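Fiber protein 2 (Human adenovirus type 41, PDB 2BZV) forms the trimeric spikes at the capsid vertices, whose receptor-binding knob, the domain present here, probably attaches the virion to the host receptor CXCAR. Local coordinates at residues A[37-42]-A[52-57]; A[26-31]-A[70-75]; A[48-53]-A[164-169]; A[17-22]-A[90-95]. All blocks are in the same frame, centred on the assembly; numbering follows the deposited sequence.

Interaction 1 of 4, residues A[37-42]-A[52-57]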
loop_
_atom_site.group_PDB
_atom_site.type_symbol
_atom_site.label_atom_id
_atom_site.label_comp_id
_atom_site.label_asym_id
_atom_site.label_seq_id
_atom_site.Cartn_x
_atom_site.Cartn_y
_atom_site.Cartn_z
ATOM N N ASN A 37 -0.903 24.239 -0.038
ATOM C CA ASN A 37 -1.812 23.341 0.653
ATOM C C ASN A 37 -1.152 21.981 0.776
ATOM O O ASN A 37 -0.747 21.407 -0.240
ATOM C CB ASN A 37 -3.140 23.215 -0.099
ATOM C CG ASN A 37 -4.157 22.434 0.707
ATOM O OD1 ASN A 37 -4.046 21.207 0.809
ATOM N ND2 ASN A 37 -5.129 23.130 1.293
ATOM N N LEU A 38 -1.033 21.491 2.009
ATOM C CA LEU A 38 -0.500 20.159 2.258
ATOM C C LEU A 38 -1.612 19.252 2.733
ATOM O O LEU A 38 -2.266 19.530 3.747
ATOM C CB LEU A 38 0.593 20.208 3.327
ATOM C CG LEU A 38 1.163 18.826 3.707
ATOM C CD1 LEU A 38 1.917 18.200 2.537
ATOM C CD2 LEU A 38 2.070 18.935 4.906
ATOM N N PHE A 39 -1.809 18.156 2.020
ATOM C CA PHE A 39 -2.720 17.107 2.456
ATOM C C PHE A 39 -1.909 15.837 2.683
ATOM O O PHE A 39 -1.516 15.156 1.748
ATOM C CB PHE A 39 -3.822 16.870 1.427
ATOM C CG PHE A 39 -4.722 15.735 1.817
ATOM C CD1 PHE A 39 -5.561 15.837 2.899
ATOM C CD2 PHE A 39 -4.650 14.527 1.128
ATOM C CE1 PHE A 39 -6.392 14.775 3.286
ATOM C CE2 PHE A 39 -5.484 13.479 1.485
ATOM C CZ PHE A 39 -6.365 13.614 2.553
ATOM N N LEU A 40 -1.662 15.549 3.953
ATOM C CA LEU A 40 -0.975 14.331 4.399
ATOM C C LEU A 40 -1.989 13.550 5.209
ATOM O O LEU A 40 -2.620 14.114 6.111
ATOM C CB LEU A 40 0.245 14.698 5.242
ATOM C CG LEU A 40 0.954 13.533 5.922
ATOM C CD1 LEU A 40 1.482 12.501 4.926
ATOM C CD2 LEU A 40 2.107 14.047 6.761
ATOM N N CYS A 41 -2.142 12.262 4.892
ATOM C CA CYS A 41 -3.064 11.394 5.600
ATOM C C CYS A 41 -2.315 10.124 5.989
ATOM O O CYS A 41 -1.737 9.468 5.104
ATOM C CB CYS A 41 -4.265 11.057 4.708
ATOM S SG CYS A 41 -5.480 9.983 5.524
ATOM N N LEU A 42 -2.309 9.810 7.282
ATOM C CA LEU A 42 -1.662 8.620 7.839
ATOM C C LEU A 42 -2.724 7.728 8.437
ATOM O O LEU A 42 -3.494 8.190 9.278
ATOM C CB LEU A 42 -0.683 9.019 8.958
ATOM C CG LEU A 42 0.408 10.031 8.591
ATOM C CD1 LEU A 42 1.264 10.333 9.816
ATOM C CD2 LEU A 42 1.260 9.534 7.434
ATOM N N THR A 52 -0.592 8.914 2.488
ATOM C CA THR A 52 -0.652 9.566 1.217
ATOM C C THR A 52 -0.406 11.052 1.409
ATOM O O THR A 52 -0.757 11.652 2.425
ATOM C CB THR A 52 -1.974 9.302 0.586
ATOM O OG1 THR A 52 -2.846 8.332 0.457
ATOM C CG2 THR A 52 -2.766 10.662 -0.325
ATOM N N ILE A 53 0.321 11.603 0.445
ATOM C CA ILE A 53 0.710 13.006 0.540
ATOM C C ILE A 53 0.531 13.701 -0.799
ATOM O O ILE A 53 1.016 13.240 -1.843
ATOM C CB ILE A 53 2.149 13.168 1.099
ATOM C CG1 ILE A 53 2.459 14.649 1.352
ATOM C CG2 ILE A 53 3.214 12.501 0.239
ATOM C CD1 ILE A 53 3.730 14.857 2.186
ATOM N N THR A 54 -0.145 14.841 -0.741
ATOM C CA THR A 54 -0.376 15.726 -1.888
ATOM C C THR A 54 -0.050 17.146 -1.449
ATOM O O THR A 54 -0.592 17.617 -0.437
ATOM C CB THR A 54 -1.839 15.659 -2.351
ATOM O OG1 THR A 54 -2.182 14.293 -2.618
ATOM C CG2 THR A 54 -2.035 16.491 -3.617
ATOM N N ILE A 55 0.819 17.821 -2.194
ATOM C CA ILE A 55 1.157 19.202 -1.889
ATOM C C ILE A 55 0.893 20.031 -3.142
ATOM O O ILE A 55 1.235 19.614 -4.251
ATOM C CB ILE A 55 2.618 19.318 -1.385
ATOM C CG1 ILE A 55 2.926 20.756 -0.973
ATOM C CG2 ILE A 55 3.607 18.782 -2.413
ATOM C CD1 ILE A 55 4.162 20.925 -0.113
ATOM N N LYS A 56 0.260 21.185 -2.942
ATOM C CA LYS A 56 -0.108 22.061 -4.048
ATOM C C LYS A 56 0.409 23.465 -3.790
ATOM O O LYS A 56 0.085 24.078 -2.775
ATOM C CB LYS A 56 -1.625 22.124 -4.249
ATOM C CG LYS A 56 -2.001 22.861 -5.529
ATOM C CD LYS A 56 -3.499 23.015 -5.724
ATOM C CE LYS A 56 -3.804 23.776 -7.011
ATOM N NZ LYS A 56 -5.244 23.697 -7.404
ATOM N N GLY A 57 1.208 23.975 -4.715
ATOM C CA GLY A 57 1.703 25.345 -4.580
ATOM C C GLY A 57 0.639 26.323 -5.057
ATOM O O GLY A 57 0.001 26.100 -6.088
HETATM O O HOH W 1 -3.048 19.353 -1.082
#
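T52, F39 and N37 carry this antiparallel strand pair, all on one face of the sheet. T52 exchanges two backbone bonds with C41, T52 N meeting C41 O at 2.9 Å, and T52 OG1 bonds H48 of the second subunit. F39, in the next hydrogen-bonded pair, donates from N to T54 O at 2.8 Å, nearly straight at 171°, and T54 N returns a bond to F39 O. With CG anti to its backbone N (chi1 176°), the F39 ring lies beside T54, whose OG1 comes up at the ring edge and is itself bonded to T164 OG1. On this side of the sheet I170 of the second subunit packs on F39. N37 and K56 are joined by a like pair of bonds; a water lies within bonding distance of both N37 OD1 and T54 O and can donate to either, while N37 ND2 turns to S23 O. On the opposite face of the sheet L38 and L40 both reach I53: L38 CD1 lies 3.8 Å from I53 CG1, and L40 CD1 lies 3.9 Å from I53 CB. This two-faced pairing is that of a beta hairpin, strands 36-45 and 48-57, in the knob's beta sandwich.

Interaction 2 of 4, residues A[26-31]-A[70-75]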
loop_
_atom_site.group_PDB
_atom_site.type_symbol
_atom_site.label_atom_id
_atom_site.label_comp_id
_atom_site.label_asym_id
_atom_site.label_seq_id
_atom_site.Cartn_x
_atom_site.Cartn_y
_atom_site.Cartn_z
ATOM N N PRO A 26 -5.077 27.519 2.473
ATOM C CA PRO A 26 -3.652 27.202 2.570
ATOM C C PRO A 26 -3.216 26.954 4.007
ATOM O O PRO A 26 -3.575 27.691 4.916
ATOM C CB PRO A 26 -2.967 28.451 2.000
ATOM C CG PRO A 26 -4.013 29.143 1.213
ATOM C CD PRO A 26 -5.318 28.842 1.859
ATOM N N ASN A 27 -2.423 25.896 4.198
ATOM C CA ASN A 27 -2.010 25.477 5.528
ATOM C C ASN A 27 -0.529 25.150 5.587
ATOM O O ASN A 27 -0.089 24.488 6.533
ATOM C CB ASN A 27 -2.835 24.265 5.985
ATOM C CG ASN A 27 -2.541 23.025 5.150
ATOM O OD1 ASN A 27 -2.055 23.137 4.017
ATOM N ND2 ASN A 27 -2.842 21.847 5.698
ATOM N N CYS A 28 0.243 25.619 4.610
ATOM C CA CYS A 28 1.645 25.260 4.552
ATOM C C CYS A 28 2.415 26.466 4.026
ATOM O O CYS A 28 1.932 27.179 3.154
ATOM C CB CYS A 28 1.805 24.032 3.644
ATOM S SG CYS A 28 3.460 23.328 3.570
ATOM N N SER A 29 3.611 26.682 4.571
ATOM C CA SER A 29 4.439 27.842 4.242
ATOM C C SER A 29 5.819 27.388 3.786
ATOM O O SER A 29 6.638 26.989 4.616
ATOM C CB SER A 29 4.570 28.730 5.484
ATOM O OG SER A 29 3.291 29.184 5.907
ATOM N N ILE A 30 6.060 27.422 2.481
ATOM C CA ILE A 30 7.336 26.946 1.926
ATOM C C ILE A 30 8.298 28.112 1.716
ATOM O O ILE A 30 9.401 28.091 2.258
ATOM C CB ILE A 30 7.115 26.190 0.602
ATOM C CG1 ILE A 30 6.176 24.990 0.796
ATOM C CG2 ILE A 30 8.461 25.772 0.016
ATOM C CD1 ILE A 30 6.732 23.915 1.725
ATOM N N TYR A 31 7.877 29.114 0.949
ATOM C CA TYR A 31 8.716 30.301 0.687
ATOM C C TYR A 31 8.144 31.538 1.351
ATOM O O TYR A 31 8.888 32.448 1.699
ATOM C CB TYR A 31 8.801 30.586 -0.803
ATOM C CG TYR A 31 9.387 29.501 -1.661
ATOM C CD1 TYR A 31 10.617 28.918 -1.363
ATOM C CD2 TYR A 31 8.729 29.099 -2.812
ATOM C CE1 TYR A 31 11.154 27.936 -2.181
ATOM C CE2 TYR A 31 9.253 28.120 -3.633
ATOM C CZ TYR A 31 10.464 27.536 -3.318
ATOM O OH TYR A 31 10.981 26.562 -4.145
ATOM N N LEU A 70 12.290 20.507 -3.927
ATOM C CA LEU A 70 11.713 21.131 -2.748
ATOM C C LEU A 70 11.567 20.074 -1.674
ATOM O O LEU A 70 11.184 18.942 -1.982
ATOM C CB LEU A 70 10.351 21.660 -3.147
ATOM C CG LEU A 70 9.494 22.466 -2.209
ATOM C CD1 LEU A 70 8.612 23.408 -3.031
ATOM C CD2 LEU A 70 8.596 21.580 -1.358
ATOM N N SER A 71 11.856 20.440 -0.431
ATOM C CA SER A 71 11.706 19.518 0.686
ATOM C C SER A 71 10.735 20.063 1.721
ATOM O O SER A 71 10.504 21.280 1.829
ATOM C CB SER A 71 13.040 19.275 1.384
ATOM O OG SER A 71 13.420 20.475 2.040
ATOM N N LEU A 72 10.155 19.161 2.488
ATOM C CA LEU A 72 9.271 19.507 3.592
ATOM C C LEU A 72 9.613 18.601 4.753
ATOM O O LEU A 72 9.545 17.382 4.613
ATOM C CB LEU A 72 7.800 19.289 3.203
ATOM C CG LEU A 72 6.778 19.369 4.351
ATOM C CD1 LEU A 72 6.702 20.797 4.861
ATOM C CD2 LEU A 72 5.403 18.855 3.902
ATOM N N LYS A 73 9.942 19.186 5.897
ATOM C CA LYS A 73 10.251 18.422 7.099
ATOM C C LYS A 73 9.162 18.610 8.142
ATOM O O LYS A 73 8.807 19.747 8.483
ATOM C CB LYS A 73 11.607 18.847 7.667
ATOM C CG LYS A 73 12.045 17.971 8.813
ATOM C CD LYS A 73 13.485 18.282 9.149
ATOM C CE LYS A 73 13.933 17.345 10.247
ATOM N NZ LYS A 73 15.342 17.662 10.652
ATOM N N LEU A 74 8.658 17.499 8.663
ATOM C CA LEU A 74 7.692 17.512 9.763
ATOM C C LEU A 74 8.384 16.898 10.979
ATOM O O LEU A 74 8.625 15.687 11.016
ATOM C CB LEU A 74 6.431 16.718 9.422
ATOM C CG LEU A 74 5.678 17.193 8.169
ATOM C CD1 LEU A 74 4.440 16.348 7.982
ATOM C CD2 LEU A 74 5.294 18.665 8.246
ATOM N N PRO A 75 8.752 17.733 11.955
ATOM C CA PRO A 75 9.423 17.259 13.160
ATOM C C PRO A 75 8.447 17.003 14.300
ATOM O O PRO A 75 7.451 17.728 14.431
ATOM C CB PRO A 75 10.331 18.449 13.515
ATOM C CG PRO A 75 9.511 19.654 13.113
ATOM C CD PRO A 75 8.637 19.206 11.955
#
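The Y31 ring has the CG2 methyl of I30 on one face, 4.0 Å above the plane and over its centre, while its hydroxyl end reaches the strand opposite: Y31 OH lies 4.1 Å from L70 CD1. The same L70 methyl meets I30, its CD1 standing 3.9 Å from I30 CG2, so that I30 CG2, Y31 and L70 CD1 meet in one cluster. The first torsion of I30 explains this: chi1 of -58° sets CG1 beside the backbone N and leaves CG2 anti to it, facing the leucine, while the CG1 branch carries CD1 to L72, 4.4 Å from L72 CD1. Further down, C28 SG approaches that methyl too, 4.3 Å from L72 CD1. The isoleucine and cysteine contacts are apolar, at van der Waals spacing, and the two backbones stay well apart, with I30 CA 7.9 Å from L72 CA.

The loop 26-31 thus rests against strand 69-76, an outermost strand of the three-stranded sheet in this beta sandwich, just before the chain enters strand 36-45 of the other sheet. A classic beta bulge sets N27 and C28 opposite the single residue A36.

The backbone of the loop is held from its own side: the carboxylate of D35 takes both I30 N, through OD1, and Y31 N, through OD2, gripping two successive amides of the loop. On the strand, both L70 and L72 touch W152 with their side chains, and L72 also packs on L38 of the facing sheet.

Interaction 3 of 4, residues A[48-53]-A[164-169]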
loop_
_atom_site.group_PDB
_atom_site.type_symbol
_atom_site.label_atom_id
_atom_site.label_comp_id
_atom_site.label_asym_id
_atom_site.label_seq_id
_atom_site.Cartn_x
_atom_site.Cartn_y
_atom_site.Cartn_z
ATOM N N HIS A 48 2.145 -1.022 10.796
ATOM C CA HIS A 48 2.303 -0.239 9.576
ATOM C C HIS A 48 1.458 1.018 9.603
ATOM O O HIS A 48 0.305 0.994 10.052
ATOM C CB HIS A 48 1.835 -1.034 8.359
ATOM C CG HIS A 48 2.880 -1.952 7.776
ATOM N ND1 HIS A 48 2.581 -3.223 7.347
ATOM C CD2 HIS A 48 4.200 -1.765 7.520
ATOM C CE1 HIS A 48 3.685 -3.784 6.851
ATOM N NE2 HIS A 48 4.683 -2.916 6.941
ATOM N N VAL A 49 2.009 2.090 9.044
ATOM C CA VAL A 49 1.200 3.217 8.605
ATOM C C VAL A 49 1.265 3.297 7.080
ATOM O O VAL A 49 2.326 3.127 6.475
ATOM C CB VAL A 49 1.658 4.542 9.235
ATOM C CG1 VAL A 49 1.182 5.752 8.429
ATOM C CG2 VAL A 49 1.133 4.636 10.655
ATOM N N LEU A 50 0.097 3.507 6.499
ATOM C CA LEU A 50 -0.067 3.842 5.100
ATOM C C LEU A 50 -0.263 5.355 5.005
ATOM O O LEU A 50 -1.146 5.902 5.664
ATOM C CB LEU A 50 -1.303 3.130 4.567
ATOM C CG LEU A 50 -1.595 3.186 3.096
ATOM C CD1 LEU A 50 -0.445 2.603 2.271
ATOM C CD2 LEU A 50 -2.872 2.380 2.826
ATOM N N GLY A 51 0.567 6.016 4.207
ATOM C CA GLY A 51 0.514 7.459 4.056
ATOM C C GLY A 51 0.230 7.881 2.635
ATOM O O GLY A 51 0.753 7.286 1.681
ATOM N N THR A 52 -0.592 8.914 2.488
ATOM C CA THR A 52 -0.652 9.566 1.217
ATOM C C THR A 52 -0.406 11.052 1.409
ATOM O O THR A 52 -0.757 11.652 2.425
ATOM C CB THR A 52 -1.974 9.302 0.586
ATOM O OG1 THR A 52 -2.846 8.332 0.457
ATOM C CG2 THR A 52 -2.766 10.662 -0.325
ATOM N N ILE A 53 0.321 11.603 0.445
ATOM C CA ILE A 53 0.710 13.006 0.540
ATOM C C ILE A 53 0.531 13.701 -0.799
ATOM O O ILE A 53 1.016 13.240 -1.843
ATOM C CB ILE A 53 2.149 13.168 1.099
ATOM C CG1 ILE A 53 2.459 14.649 1.352
ATOM C CG2 ILE A 53 3.214 12.501 0.239
ATOM C CD1 ILE A 53 3.730 14.857 2.186
ATOM N N THR A 164 0.284 12.966 -6.350
ATOM C CA THR A 164 0.124 12.338 -5.054
ATOM C C THR A 164 1.061 11.141 -4.927
ATOM O O THR A 164 1.276 10.392 -5.898
ATOM C CB THR A 164 -1.326 11.864 -4.892
ATOM O OG1 THR A 164 -2.190 13.005 -4.953
ATOM C CG2 THR A 164 -1.503 11.142 -3.578
ATOM N N ALA A 165 1.637 10.971 -3.739
ATOM C CA ALA A 165 2.504 9.836 -3.443
ATOM C C ALA A 165 1.925 9.044 -2.290
ATOM O O ALA A 165 1.365 9.616 -1.363
ATOM C CB ALA A 165 3.909 10.316 -3.088
ATOM N N VAL A 166 2.104 7.734 -2.358
ATOM C CA VAL A 166 1.705 6.817 -1.306
ATOM C C VAL A 166 2.953 6.136 -0.778
ATOM O O VAL A 166 3.813 5.714 -1.555
ATOM C CB VAL A 166 0.660 5.801 -1.827
ATOM C CG1 VAL A 166 0.283 4.803 -0.746
ATOM C CG2 VAL A 166 -0.563 6.538 -2.346
ATOM N N PHE A 167 3.069 6.023 0.540
ATOM C CA PHE A 167 4.232 5.418 1.175
ATOM C C PHE A 167 3.787 4.613 2.392
ATOM O O PHE A 167 2.655 4.736 2.840
ATOM C CB PHE A 167 5.282 6.479 1.552
ATOM C CG PHE A 167 4.793 7.537 2.530
ATOM C CD1 PHE A 167 5.118 7.451 3.876
ATOM C CD2 PHE A 167 4.035 8.608 2.084
ATOM C CE1 PHE A 167 4.666 8.413 4.772
ATOM C CE2 PHE A 167 3.584 9.572 2.974
ATOM C CZ PHE A 167 3.900 9.473 4.309
ATOM N N CYS A 168 4.674 3.776 2.906
ATOM C CA CYS A 168 4.347 2.857 3.994
ATOM C C CYS A 168 5.572 2.752 4.912
ATOM O O CYS A 168 6.672 2.537 4.377
ATOM C CB CYS A 168 3.978 1.475 3.418
ATOM S SG CYS A 168 3.697 0.202 4.652
ATOM N N TYR A 169 5.400 2.815 6.225
ATOM C CA TYR A 169 6.521 2.671 7.144
ATOM C C TYR A 169 6.079 1.929 8.402
ATOM O O TYR A 169 4.886 1.738 8.661
ATOM C CB TYR A 169 7.148 4.044 7.466
ATOM C CG TYR A 169 6.192 4.960 8.212
ATOM C CD1 TYR A 169 6.170 4.995 9.603
ATOM C CD2 TYR A 169 5.307 5.787 7.517
ATOM C CE1 TYR A 169 5.285 5.836 10.289
ATOM C CE2 TYR A 169 4.418 6.623 8.189
ATOM C CZ TYR A 169 4.411 6.633 9.580
ATOM O OH TYR A 169 3.506 7.456 10.223
#
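F167 and Y169 both place CG between the backbone N and the carbonyl carbon (chi1 60° and 65°), a torsion that folds each ring over the neighbouring strand. The F167 ring thereby lies on G51, whose CA is 4.0 Å from the ring centroid and 17° off its normal; this is the aromatic rescue of a glycine, an aromatic side chain covering the bare backbone of a cross-strand Gly. Y169 does likewise over V49, with V49 CB 3.9 Å from the ring centroid and V49 CG1 3.4 Å from Y169 CE2, a snug fit.

Six backbone bonds zip the strands together, two at each of V49-Y169, G51-F167 and I53-A165. On the other face L50 CD1 meets V166 CG1 at 3.8 Å, and C168 SG, in one of its two conformers, lies over the H48 ring, 3.9 Å from the centroid. H48 ND1 and NE2 bond T43 and T52 of the third subunit, so this face belongs to the trimer interface.

Strand 165-170 is the outermost of its sheet within the chain, with 36-45 on the far side of 48-57. F148 of strand 146-153 meets the Y169 ring edge-to-face; from strand 135-139, F135 packs on I53 and A165, and Y139 on F167.

Interaction 4 of 4, residues A[17-22]-A[90-95]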
loop_
_atom_site.group_PDB
_atom_site.type_symbol
_atom_site.label_atom_id
_atom_site.label_comp_id
_atom_site.label_asym_id
_atom_site.label_seq_id
_atom_site.Cartn_x
_atom_site.Cartn_y
_atom_site.Cartn_z
ATOM N N THR A 17 -7.292 5.733 14.358
ATOM C CA THR A 17 -6.684 5.116 13.180
ATOM C C THR A 17 -6.013 6.135 12.244
ATOM O O THR A 17 -5.083 5.787 11.523
ATOM C CB THR A 17 -7.763 4.306 12.361
ATOM O OG1 THR A 17 -8.665 5.217 11.701
ATOM C CG2 THR A 17 -8.583 3.326 13.291
ATOM N N THR A 18 -6.538 7.356 12.209
ATOM C CA THR A 18 -6.216 8.284 11.130
ATOM C C THR A 18 -5.765 9.641 11.651
ATOM O O THR A 18 -6.445 10.250 12.483
ATOM C CB THR A 18 -7.465 8.518 10.242
ATOM O OG1 THR A 18 -7.952 7.269 9.745
ATOM C CG2 THR A 18 -7.166 9.422 9.071
ATOM N N ILE A 19 -4.650 10.136 11.116
ATOM C CA ILE A 19 -4.264 11.536 11.273
ATOM C C ILE A 19 -4.244 12.161 9.894
ATOM O O ILE A 19 -3.722 11.548 8.958
ATOM C CB ILE A 19 -2.882 11.688 11.931
ATOM C CG1 ILE A 19 -2.871 11.047 13.318
ATOM C CG2 ILE A 19 -2.508 13.166 12.015
ATOM C CD1 ILE A 19 -1.505 10.926 13.963
ATOM N N TRP A 20 -4.766 13.376 9.745
ATOM C CA TRP A 20 -4.624 14.048 8.457
ATOM C C TRP A 20 -4.496 15.549 8.638
ATOM O O TRP A 20 -4.740 16.088 9.711
ATOM C CB TRP A 20 -5.738 13.639 7.483
ATOM C CG TRP A 20 -7.135 14.088 7.794
ATOM C CD1 TRP A 20 -7.586 14.891 8.814
ATOM C CD2 TRP A 20 -8.292 13.750 7.017
ATOM N NE1 TRP A 20 -8.948 15.067 8.712
ATOM C CE2 TRP A 20 -9.400 14.369 7.617
ATOM C CE3 TRP A 20 -8.497 12.968 5.871
ATOM C CZ2 TRP A 20 -10.696 14.255 7.112
ATOM C CZ3 TRP A 20 -9.789 12.848 5.364
ATOM C CH2 TRP A 20 -10.868 13.486 5.989
ATOM N N SER A 21 -4.134 16.212 7.535
ATOM C CA SER A 21 -3.948 17.658 7.525
ATOM C C SER A 21 -4.904 18.342 6.569
ATOM O O SER A 21 -4.581 19.386 5.998
ATOM C CB SER A 21 -2.511 18.017 7.161
ATOM O OG SER A 21 -2.217 17.683 5.807
ATOM N N ILE A 22 -6.104 17.782 6.401
ATOM C CA ILE A 22 -7.020 18.337 5.412
ATOM C C ILE A 22 -7.375 19.785 5.735
ATOM O O ILE A 22 -7.641 20.135 6.879
ATOM C CB ILE A 22 -8.286 17.463 5.257
ATOM C CG1 ILE A 22 -8.952 17.721 3.900
ATOM C CG2 ILE A 22 -9.261 17.662 6.413
ATOM C CD1 ILE A 22 -10.073 16.740 3.569
ATOM N N SER A 90 -2.633 23.595 13.644
ATOM C CA SER A 90 -4.058 23.479 13.905
ATOM C C SER A 90 -4.779 22.634 12.865
ATOM O O SER A 90 -5.921 22.250 13.084
ATOM C CB SER A 90 -4.710 24.863 13.987
ATOM O OG SER A 90 -4.705 25.482 12.718
ATOM N N THR A 91 -4.141 22.336 11.737
ATOM C CA THR A 91 -4.762 21.465 10.735
ATOM C C THR A 91 -4.322 20.006 10.875
ATOM O O THR A 91 -4.857 19.152 10.169
ATOM C CB THR A 91 -4.520 21.938 9.289
ATOM O OG1 THR A 91 -3.135 21.774 8.922
ATOM C CG2 THR A 91 -4.936 23.400 9.105
ATOM N N TRP A 92 -3.410 19.707 11.787
ATOM C CA TRP A 92 -2.896 18.331 11.973
ATOM C C TRP A 92 -3.733 17.665 13.052
ATOM O O TRP A 92 -3.538 17.909 14.258
ATOM C CB TRP A 92 -1.428 18.412 12.358
ATOM C CG TRP A 92 -0.698 17.115 12.486
ATOM C CD1 TRP A 92 -0.084 16.640 13.608
ATOM C CD2 TRP A 92 -0.440 16.146 11.448
ATOM N NE1 TRP A 92 0.530 15.429 13.343
ATOM C CE2 TRP A 92 0.325 15.107 12.025
ATOM C CE3 TRP A 92 -0.799 16.053 10.097
ATOM C CZ2 TRP A 92 0.744 13.993 11.294
ATOM C CZ3 TRP A 92 -0.384 14.941 9.369
ATOM C CH2 TRP A 92 0.381 13.930 9.969
ATOM N N ARG A 93 -4.714 16.874 12.606
ATOM C CA ARG A 93 -5.805 16.430 13.466
ATOM C C ARG A 93 -6.085 14.941 13.311
ATOM O O ARG A 93 -5.905 14.354 12.248
ATOM C CB ARG A 93 -7.097 17.202 13.143
ATOM C CG ARG A 93 -6.866 18.726 13.189
ATOM C CD ARG A 93 -8.124 19.562 13.155
ATOM N NE ARG A 93 -8.656 19.768 14.466
ATOM C CZ ARG A 93 -8.457 20.761 15.350
ATOM N NH1 ARG A 93 -7.694 21.834 15.189
ATOM N NH2 ARG A 93 -9.099 20.604 16.465
ATOM N N TYR A 94 -6.544 14.330 14.398
ATOM C CA TYR A 94 -7.141 13.001 14.322
ATOM C C TYR A 94 -8.453 13.138 13.566
ATOM O O TYR A 94 -9.343 13.880 13.978
ATOM C CB TYR A 94 -7.417 12.436 15.715
ATOM C CG TYR A 94 -6.171 12.044 16.487
ATOM C CD1 TYR A 94 -5.328 11.048 16.020
ATOM C CD2 TYR A 94 -5.873 12.649 17.708
ATOM C CE1 TYR A 94 -4.198 10.677 16.737
ATOM C CE2 TYR A 94 -4.753 12.291 18.437
ATOM C CZ TYR A 94 -3.913 11.310 17.940
ATOM O OH TYR A 94 -2.785 10.926 18.629
ATOM N N GLN A 95 -8.588 12.421 12.451
ATOM C CA GLN A 95 -9.783 12.561 11.642
ATOM C C GLN A 95 -11.042 12.150 12.401
ATOM O O GLN A 95 -12.092 12.767 12.239
ATOM C CB GLN A 95 -9.597 11.765 10.351
ATOM C CG GLN A 95 -10.821 11.740 9.487
ATOM C CD GLN A 95 -11.561 10.458 9.713
ATOM O OE1 GLN A 95 -10.970 9.385 9.749
ATOM N NE2 GLN A 95 -12.855 10.579 9.914
HETATM O O HOH W 2 -7.507 19.052 9.414
#
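A short antiparallel bridge, I19 with Y94 and W20 with R93, makes strand 93-94 an outermost strand of the knob's five-stranded sheet within the chain. W20 N bonds R93 O at 2.9 Å, and R93 N returns to W20 O almost straight, at 176°. At the next step Q95 N reaches T18 O at 3.1 Å from above the carbonyl plane, a less regular closure as the strand ends.

The side chains interlock around two indoles. I19 CG2 sits over the six-membered ring of W92, 3.4 Å from its centroid and 11° off the normal, while S21 CB touches the edge of that ring in its plane. I19 CG1 runs alongside the tyrosine, 3.7 Å from Y94 CD1. On the other side of the sheet W20 is sandwiched: Q95 CG lies over one face, 3.5 Å from W20 CZ2, and I22 CG2 over the opposite face. The bend of Q95 at chi2 (-98°) brings its OE1 back to T18 CB.

Beyond the bridge a water bonds both I22 O and T91 O. R93 NH1 donates to S90 O, which lies in the guanidinium plane, and R93 NH2 goes to N98 O.

Strand 36-45 flanks strand 18-20 on its other side, where W92 packs on L40 and L42, and W20 on F39. T18 OG1 bonds A47 N of the second subunit, and Q173 of that subunit touches W20 and Q95.

From the N terminus, 17-22 opens a loop that interaction 4 closes at 90-95. Within it, 26-31 waits for 70-75, so interaction 2 closes a shorter loop, and inside that lies the tight hairpin of interaction 1. Interaction 3 breaks the nesting: it starts at 48-53, sharing T52 and I53 with interaction 1, and ends at 164-169, crossing interactions 2 and 4. Interactions 4, 1 and 3 line up across one five-stranded sheet, whereas interaction 2 ties the loop between strands 18-20 and 36-45 to strand 69-76 of the second sheet; the centres of 2 and 3 are about 17 Å apart. N27 links interaction 2 to interactions 1 and 4, through L38 N and T91 OG1.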